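Tartronic semialdehyde reductase (Salmonella typhimurium, PDB 1YB4) catalyses the reversible reduction of 2-hydroxy-3-oxopropanoate (tartronate semialdehyde) to (R)-glycerate, with NADH or NADPH as the hydride donor. Local coordinates at residues F58-F63 against Q88-V93; G114-D119 against Q142-R147. All coordinates share one frame; numbering follows the deposited sequence.

Contact 1: F58-F63 against Q88-V93; sequences FADIIF and QGKTIV
I62 sits between T91 and V93 and bonds to both through its backbone, the pattern of parallel strands. I62 N donates to T91 O at 2.8 Å and I62 O accepts from V93 N, while T91 N reaches back to D60 O. I61 CA adds a CA-H...O contact to T91 O. The tight part is buried. On the face carrying I62 and I92, with CG1 anti to the backbone N (chi1 -178°), I92 sends CD1 against I62 CG2 at 3.4 Å. On the face of I61, T91 and V93, I61 lies beside T91 and I61 CG2 meets V93 CG1 at 4.3 Å; L151 of helix 142-155 covers I61 and F63.

At the partly exposed end the apolar packing gives way to polar contacts. The K90 chain is extended up to a bend at its last torsion, and NZ donates to A59 O at 2.6 Å from above the carbonyl plane, 43° out of it. D60 OD1 is 4.0 Å from the same NZ, a long salt bridge. The lysine thus ties the loop before strand 61-64 to the neighbouring strand, with the ammonium gripped mainly by a carbonyl and the carboxylate probably adding only longer-range attraction.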
ATOM      1  N   PHE A  58      15.145  21.909  43.502  1.00 62.82           N
ATOM      2  CA  PHE A  58      14.993  23.363  43.476  1.00 65.45           C
ATOM      3  C   PHE A  58      14.257  23.847  42.248  1.00 61.84           C
ATOM      4  O   PHE A  58      14.809  24.604  41.448  1.00 62.32           O
ATOM      5  CB  PHE A  58      16.350  24.062  43.552  1.00 73.79           C
ATOM      6  CG  PHE A  58      17.487  23.239  43.023  1.00 83.63           C
ATOM      7  CD1 PHE A  58      17.451  22.715  41.735  1.00 85.79           C
ATOM      8  CD2 PHE A  58      18.601  22.982  43.824  1.00 88.00           C
ATOM      9  CE1 PHE A  58      18.507  21.946  41.247  1.00 88.36           C
ATOM     10  CE2 PHE A  58      19.663  22.213  43.346  1.00 90.45           C
ATOM     11  CZ  PHE A  58      19.613  21.695  42.053  1.00 90.69           C
ATOM     12  N   ALA A  59      13.011  23.401  42.108  1.00 56.98           N
ATOM     13  CA  ALA A  59      12.163  23.786  40.983  1.00 52.03           C
ATOM     14  C   ALA A  59      10.740  23.269  41.159  1.00 49.01           C
ATOM     15  O   ALA A  59      10.538  22.110  41.522  1.00 47.53           O
ATOM     16  CB  ALA A  59      12.745  23.255  39.686  1.00 49.90           C
ATOM     17  N   ASP A  60       9.757  24.133  40.903  1.00 46.36           N
ATOM     18  CA  ASP A  60       8.349  23.747  41.015  1.00 45.32           C
ATOM     19  C   ASP A  60       7.778  23.262  39.663  1.00 45.25           C
ATOM     20  O   ASP A  60       6.858  22.447  39.623  1.00 44.68           O
ATOM     21  CB  ASP A  60       7.512  24.919  41.542  1.00 43.47           C
ATOM     22  CG  ASP A  60       8.000  25.428  42.885  1.00 43.85           C
ATOM     23  OD1 ASP A  60       8.374  24.601  43.753  1.00 42.80           O
ATOM     24  OD2 ASP A  60       7.993  26.661  43.071  1.00 42.91           O
ATOM     25  N   ILE A  61       8.317  23.784  38.565  1.00 42.53           N
ATOM     26  CA  ILE A  61       7.899  23.378  37.232  1.00 39.37           C
ATOM     27  C   ILE A  61       9.149  22.801  36.557  1.00 39.20           C
ATOM     28  O   ILE A  61      10.179  23.474  36.438  1.00 36.28           O
ATOM     29  CB  ILE A  61       7.350  24.577  36.427  1.00 39.46           C
ATOM     30  CG1 ILE A  61       6.065  25.096  37.083  1.00 39.59           C
ATOM     31  CG2 ILE A  61       7.045  24.157  34.997  1.00 38.54           C
ATOM     32  CD1 ILE A  61       5.493  26.358  36.434  1.00 32.91           C
ATOM     33  N   ILE A  62       9.059  21.536  36.156  1.00 38.11           N
ATOM     34  CA  ILE A  62      10.179  20.840  35.521  1.00 38.39           C
ATOM     35  C   ILE A  62       9.919  20.515  34.042  1.00 37.36           C
ATOM     36  O   ILE A  62       8.967  19.810  33.709  1.00 37.73           O
ATOM     37  CB  ILE A  62      10.488  19.504  36.253  1.00 39.56           C
ATOM     38  CG1 ILE A  62      10.921  19.763  37.700  1.00 38.16           C
ATOM     39  CG2 ILE A  62      11.567  18.740  35.503  1.00 40.52           C
ATOM     40  CD1 ILE A  62       9.779  20.069  38.645  1.00 36.47           C
ATOM     41  N   PHE A  63      10.784  21.025  33.168  1.00 36.42           N
ATOM     42  CA  PHE A  63      10.696  20.807  31.724  1.00 33.34           C
ATOM     43  C   PHE A  63      11.603  19.663  31.312  1.00 34.70           C
ATOM     44  O   PHE A  63      12.785  19.647  31.662  1.00 34.83           O
ATOM     45  CB  PHE A  63      11.138  22.064  30.976  1.00 32.88           C
ATOM     46  CG  PHE A  63      10.154  23.179  31.056  1.00 35.85           C
ATOM     47  CD1 PHE A  63       9.075  23.228  30.183  1.00 34.44           C
ATOM     48  CD2 PHE A  63      10.258  24.147  32.057  1.00 34.55           C
ATOM     49  CE1 PHE A  63       8.103  24.224  30.309  1.00 35.90           C
ATOM     50  CE2 PHE A  63       9.293  25.144  32.191  1.00 35.53           C
ATOM     51  CZ  PHE A  63       8.213  25.185  31.318  1.00 35.85           C
ATOM     52  N   GLN A  88       5.483  16.288  45.482  1.00 62.03           N
ATOM     53  CA  GLN A  88       4.328  17.006  45.995  1.00 59.97           C
ATOM     54  C   GLN A  88       4.334  18.491  45.643  1.00 57.92           C
ATOM     55  O   GLN A  88       5.348  19.170  45.805  1.00 58.13           O
ATOM     56  CB  GLN A  88       4.240  16.832  47.516  1.00 60.68           C
ATOM     57  CG  GLN A  88       2.947  17.358  48.107  1.00 65.51           C
ATOM     58  CD  GLN A  88       1.722  16.597  47.608  1.00 68.95           C
ATOM     59  OE1 GLN A  88       0.622  17.155  47.508  1.00 70.16           O
ATOM     60  NE2 GLN A  88       1.904  15.313  47.303  1.00 69.55           N
ATOM     61  N   GLY A  89       3.194  18.976  45.154  1.00 54.97           N
ATOM     62  CA  GLY A  89       3.044  20.379  44.796  1.00 54.00           C
ATOM     63  C   GLY A  89       3.825  20.849  43.583  1.00 53.90           C
ATOM     64  O   GLY A  89       3.968  22.058  43.356  1.00 54.31           O
ATOM     65  N   LYS A  90       4.337  19.899  42.803  1.00 51.92           N
ATOM     66  CA  LYS A  90       5.108  20.228  41.613  1.00 48.43           C
ATOM     67  C   LYS A  90       4.349  19.967  40.323  1.00 46.34           C
ATOM     68  O   LYS A  90       3.321  19.283  40.293  1.00 43.16           O
ATOM     69  CB  LYS A  90       6.427  19.446  41.584  1.00 48.81           C
ATOM     70  CG  LYS A  90       7.415  19.853  42.661  1.00 49.71           C
ATOM     71  CD  LYS A  90       8.737  19.110  42.517  1.00 49.67           C
ATOM     72  CE  LYS A  90       9.681  19.466  43.657  1.00 48.08           C
ATOM     73  NZ  LYS A  90       9.871  20.941  43.774  1.00 46.65           N
ATOM     74  N   THR A  91       4.883  20.535  39.253  1.00 45.73           N
ATOM     75  CA  THR A  91       4.313  20.400  37.926  1.00 43.36           C
ATOM     76  C   THR A  91       5.447  19.957  37.008  1.00 42.15           C
ATOM     77  O   THR A  91       6.494  20.608  36.921  1.00 39.84           O
ATOM     78  CB  THR A  91       3.729  21.742  37.414  1.00 41.02           C
ATOM     79  OG1 THR A  91       2.870  22.303  38.416  1.00 42.20           O
ATOM     80  CG2 THR A  91       2.913  21.516  36.155  1.00 39.13           C
ATOM     81  N   ILE A  92       5.223  18.831  36.341  1.00 41.15           N
ATOM     82  CA  ILE A  92       6.187  18.262  35.421  1.00 39.75           C
ATOM     83  C   ILE A  92       5.607  18.384  34.015  1.00 38.31           C
ATOM     84  O   ILE A  92       4.459  18.005  33.766  1.00 34.30           O
ATOM     85  CB  ILE A  92       6.448  16.782  35.770  1.00 41.29           C
ATOM     86  CG1 ILE A  92       7.493  16.192  34.832  1.00 43.16           C
ATOM     87  CG2 ILE A  92       5.162  16.004  35.722  1.00 44.86           C
ATOM     88  CD1 ILE A  92       8.889  16.635  35.175  1.00 47.76           C
ATOM     89  N   VAL A  93       6.392  18.943  33.105  1.00 36.95           N
ATOM     90  CA  VAL A  93       5.931  19.102  31.740  1.00 38.92           C
ATOM     91  C   VAL A  93       6.915  18.484  30.751  1.00 39.11           C
ATOM     92  O   VAL A  93       8.061  18.922  30.611  1.00 37.48           O
ATOM     93  CB  VAL A  93       5.689  20.598  31.388  1.00 39.87           C
ATOM     94  CG1 VAL A  93       4.947  21.280  32.519  1.00 37.92           C
ATOM     95  CG2 VAL A  93       6.980  21.294  31.133  1.00 42.67           C
TER

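Contact 2: G114-D119 against Q142-R147; sequences GADYLD and QKVFDR
D116 OD2 is gripped by two groups: R147 NH2 donates to it at 2.9 Å, and a water donates at 2.6 Å. The salt bridge is bent, with an N-H...O angle of 144°. OD2 lies almost in the guanidinium plane, at its edge, whereas NH2 comes to the carboxylate on the anti side of OD2, tilted out of its plane; the carboxylate and guanidinium planes are 32° apart. The same water accepts from R147 NH1 and closes a second path between the charges. R147 leaves the helix with CG anti to the backbone N and turns at chi3, which carries the guanidinium round to the strand; NH2 also bonds T91 OG1 of strand 90-94, a second hold on its rotation. E141 lies close to D116 OD1, and this like charge may be partly offset by the arginine.

Beside the ion pair V144 divides its two methyls: CG2 lies against the D116 carboxylate carbon CG at 3.6 Å, while CG1 makes the apolar contact with L118 CD2, also at 3.6 Å. L118 and V144 pass alongside with their ends pointing opposite ways. L118 CD1 reaches the helix backbone at F145 CA, 3.9 Å away. Strand 115-119 and helix 142-147 run at 76° with axes 8.8 Å apart, the helix-on-sheet layering of an alpha/beta Rossmann-type nucleotide-binding domain.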
ATOM      1  N   GLY A 114       1.725  13.013  43.797  1.00 53.28           N
ATOM      2  CA  GLY A 114       1.471  14.375  44.230  1.00 53.39           C
ATOM      3  C   GLY A 114       1.962  15.493  43.324  1.00 54.07           C
ATOM      4  O   GLY A 114       2.412  16.535  43.805  1.00 55.67           O
ATOM      5  N   ALA A 115       1.869  15.300  42.013  1.00 52.09           N
ATOM      6  CA  ALA A 115       2.321  16.319  41.078  1.00 48.60           C
ATOM      7  C   ALA A 115       1.426  16.369  39.849  1.00 45.76           C
ATOM      8  O   ALA A 115       0.742  15.399  39.530  1.00 45.08           O
ATOM      9  CB  ALA A 115       3.761  16.040  40.669  1.00 45.98           C
ATOM     10  N   ASP A 116       1.416  17.514  39.177  1.00 43.61           N
ATOM     11  CA  ASP A 116       0.632  17.670  37.961  1.00 41.48           C
ATOM     12  C   ASP A 116       1.540  17.334  36.775  1.00 41.11           C
ATOM     13  O   ASP A 116       2.769  17.448  36.865  1.00 38.04           O
ATOM     14  CB  ASP A 116       0.097  19.096  37.843  1.00 42.47           C
ATOM     15  CG  ASP A 116      -1.024  19.380  38.827  1.00 45.29           C
ATOM     16  OD1 ASP A 116      -2.000  18.598  38.862  1.00 45.59           O
ATOM     17  OD2 ASP A 116      -0.933  20.385  39.558  1.00 47.10           O
ATOM     18  N   TYR A 117       0.927  16.915  35.669  1.00 40.78           N
ATOM     19  CA  TYR A 117       1.657  16.526  34.468  1.00 37.42           C
ATOM     20  C   TYR A 117       1.021  17.114  33.224  1.00 37.58           C
ATOM     21  O   TYR A 117      -0.193  17.039  33.032  1.00 36.40           O
ATOM     22  CB  TYR A 117       1.658  14.997  34.351  1.00 39.06           C
ATOM     23  CG  TYR A 117       2.559  14.409  33.280  1.00 37.57           C
ATOM     24  CD1 TYR A 117       3.699  13.681  33.631  1.00 38.16           C
ATOM     25  CD2 TYR A 117       2.267  14.561  31.923  1.00 34.64           C
ATOM     26  CE1 TYR A 117       4.528  13.110  32.662  1.00 36.91           C
ATOM     27  CE2 TYR A 117       3.092  13.999  30.946  1.00 37.09           C
ATOM     28  CZ  TYR A 117       4.218  13.276  31.325  1.00 37.90           C
ATOM     29  OH  TYR A 117       5.030  12.710  30.370  1.00 40.66           O
ATOM     30  N   LEU A 118       1.848  17.720  32.388  1.00 37.70           N
ATOM     31  CA  LEU A 118       1.371  18.263  31.131  1.00 38.02           C
ATOM     32  C   LEU A 118       2.243  17.631  30.066  1.00 37.57           C
ATOM     33  O   LEU A 118       3.467  17.691  30.170  1.00 40.23           O
ATOM     34  CB  LEU A 118       1.555  19.784  31.042  1.00 35.26           C
ATOM     35  CG  LEU A 118       0.731  20.796  31.836  1.00 35.50           C
ATOM     36  CD1 LEU A 118       1.056  22.193  31.303  1.00 26.16           C
ATOM     37  CD2 LEU A 118      -0.763  20.496  31.715  1.00 32.02           C
ATOM     38  N   ASP A 119       1.641  16.983  29.074  1.00 34.26           N
ATOM     39  CA  ASP A 119       2.447  16.444  27.992  1.00 32.45           C
ATOM     40  C   ASP A 119       2.220  17.487  26.916  1.00 32.03           C
ATOM     41  O   ASP A 119       1.096  17.715  26.477  1.00 33.59           O
ATOM     42  CB  ASP A 119       1.982  15.050  27.536  1.00 32.32           C
ATOM     43  CG  ASP A 119       0.489  14.976  27.248  1.00 33.02           C
ATOM     44  OD1 ASP A 119      -0.320  15.025  28.198  1.00 31.73           O
ATOM     45  OD2 ASP A 119       0.119  14.851  26.065  1.00 34.38           O
ATOM     46  N   GLN A 142      -6.757  22.077  32.618  1.00 37.79           N
ATOM     47  CA  GLN A 142      -6.712  23.506  32.294  1.00 37.33           C
ATOM     48  C   GLN A 142      -5.948  24.424  33.260  1.00 35.48           C
ATOM     49  O   GLN A 142      -5.056  25.155  32.829  1.00 33.64           O
ATOM     50  CB  GLN A 142      -8.126  24.046  32.077  1.00 35.86           C
ATOM     51  CG  GLN A 142      -8.135  25.447  31.500  1.00 39.80           C
ATOM     52  CD  GLN A 142      -9.447  25.791  30.843  1.00 42.30           C
ATOM     53  OE1 GLN A 142     -10.044  24.949  30.164  1.00 45.38           O
ATOM     54  NE2 GLN A 142      -9.903  27.029  31.025  1.00 37.91           N
ATOM     55  N   LYS A 143      -6.292  24.403  34.548  1.00 35.99           N
ATOM     56  CA  LYS A 143      -5.599  25.252  35.534  1.00 36.79           C
ATOM     57  C   LYS A 143      -4.072  25.037  35.466  1.00 34.16           C
ATOM     58  O   LYS A 143      -3.299  25.988  35.576  1.00 30.92           O
ATOM     59  CB  LYS A 143      -6.078  24.937  36.957  1.00 39.08           C
ATOM     60  CG  LYS A 143      -7.591  25.006  37.176  1.00 40.49           C
ATOM     61  CD  LYS A 143      -8.094  26.410  37.392  1.00 36.42           C
ATOM     62  CE  LYS A 143      -9.601  26.406  37.590  1.00 37.73           C
ATOM     63  NZ  LYS A 143     -10.030  25.554  38.733  1.00 36.78           N
ATOM     64  N   VAL A 144      -3.653  23.781  35.306  1.00 30.97           N
ATOM     65  CA  VAL A 144      -2.237  23.445  35.202  1.00 27.70           C
ATOM     66  C   VAL A 144      -1.697  24.090  33.927  1.00 28.29           C
ATOM     67  O   VAL A 144      -0.635  24.723  33.921  1.00 28.98           O
ATOM     68  CB  VAL A 144      -2.037  21.922  35.110  1.00 29.88           C
ATOM     69  CG1 VAL A 144      -0.557  21.591  35.115  1.00 27.68           C
ATOM     70  CG2 VAL A 144      -2.757  21.235  36.252  1.00 25.44           C
ATOM     71  N   PHE A 145      -2.438  23.918  32.841  1.00 28.20           N
ATOM     72  CA  PHE A 145      -2.065  24.504  31.567  1.00 29.64           C
ATOM     73  C   PHE A 145      -1.977  26.022  31.742  1.00 30.50           C
ATOM     74  O   PHE A 145      -1.017  26.643  31.302  1.00 30.23           O
ATOM     75  CB  PHE A 145      -3.116  24.178  30.499  1.00 30.05           C
ATOM     76  CG  PHE A 145      -2.955  24.974  29.227  1.00 33.06           C
ATOM     77  CD1 PHE A 145      -2.168  24.499  28.184  1.00 32.82           C
ATOM     78  CD2 PHE A 145      -3.569  26.221  29.090  1.00 34.92           C
ATOM     79  CE1 PHE A 145      -1.989  25.244  27.023  1.00 32.84           C
ATOM     80  CE2 PHE A 145      -3.399  26.981  27.933  1.00 35.83           C
ATOM     81  CZ  PHE A 145      -2.606  26.489  26.894  1.00 36.18           C
ATOM     82  N   ASP A 146      -2.984  26.613  32.386  1.00 32.91           N
ATOM     83  CA  ASP A 146      -3.012  28.058  32.609  1.00 32.88           C
ATOM     84  C   ASP A 146      -1.809  28.539  33.399  1.00 32.91           C
ATOM     85  O   ASP A 146      -1.311  29.639  33.169  1.00 35.31           O
ATOM     86  CB  ASP A 146      -4.282  28.472  33.352  1.00 36.31           C
ATOM     87  CG  ASP A 146      -5.522  28.448  32.466  1.00 37.93           C
ATOM     88  OD1 ASP A 146      -5.422  28.881  31.303  1.00 36.20           O
ATOM     89  OD2 ASP A 146      -6.602  28.013  32.939  1.00 42.09           O
ATOM     90  N   ARG A 147      -1.345  27.709  34.330  1.00 33.99           N
ATOM     91  CA  ARG A 147      -0.199  28.042  35.178  1.00 34.23           C
ATOM     92  C   ARG A 147       1.131  28.100  34.437  1.00 31.90           C
ATOM     93  O   ARG A 147       1.941  28.996  34.663  1.00 27.65           O
ATOM     94  CB  ARG A 147      -0.098  27.039  36.330  1.00 35.98           C
ATOM     95  CG  ARG A 147       1.067  27.277  37.281  1.00 38.39           C
ATOM     96  CD  ARG A 147       0.817  26.565  38.597  1.00 40.50           C
ATOM     97  NE  ARG A 147       0.900  25.111  38.486  1.00 41.90           N
ATOM     98  CZ  ARG A 147       0.032  24.266  39.045  1.00 45.43           C
ATOM     99  NH1 ARG A 147      -0.993  24.733  39.749  1.00 46.31           N
ATOM    100  NH2 ARG A 147       0.194  22.952  38.913  1.00 43.53           N
TER
HETATM  101  O   HOH W   1      -2.417  22.099  40.856  1.00 40.78           O

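How the contacts relate
The two contacts lie about 9 Å apart, centre to centre, in one NAD-binding domain, and along the chain contact 1 is complete before contact 2 begins. Contact 1 belongs to the beta-alpha-beta unit of strand 61-64, helix 69-77 and strand 90-94. Contact 2 then joins strand 115-123, the next neighbour in the same mixed sheet, to helix 142-155. Strand 90-94 is the shared seam: K90 O receives D116 N at 2.8 Å, and T91 turns its side chain to the helix. One contact therefore extends the sheet from strand to strand and the other covers a face of it, two kinds of packing in the same domain, both away from the predicted active-site lysine, K172.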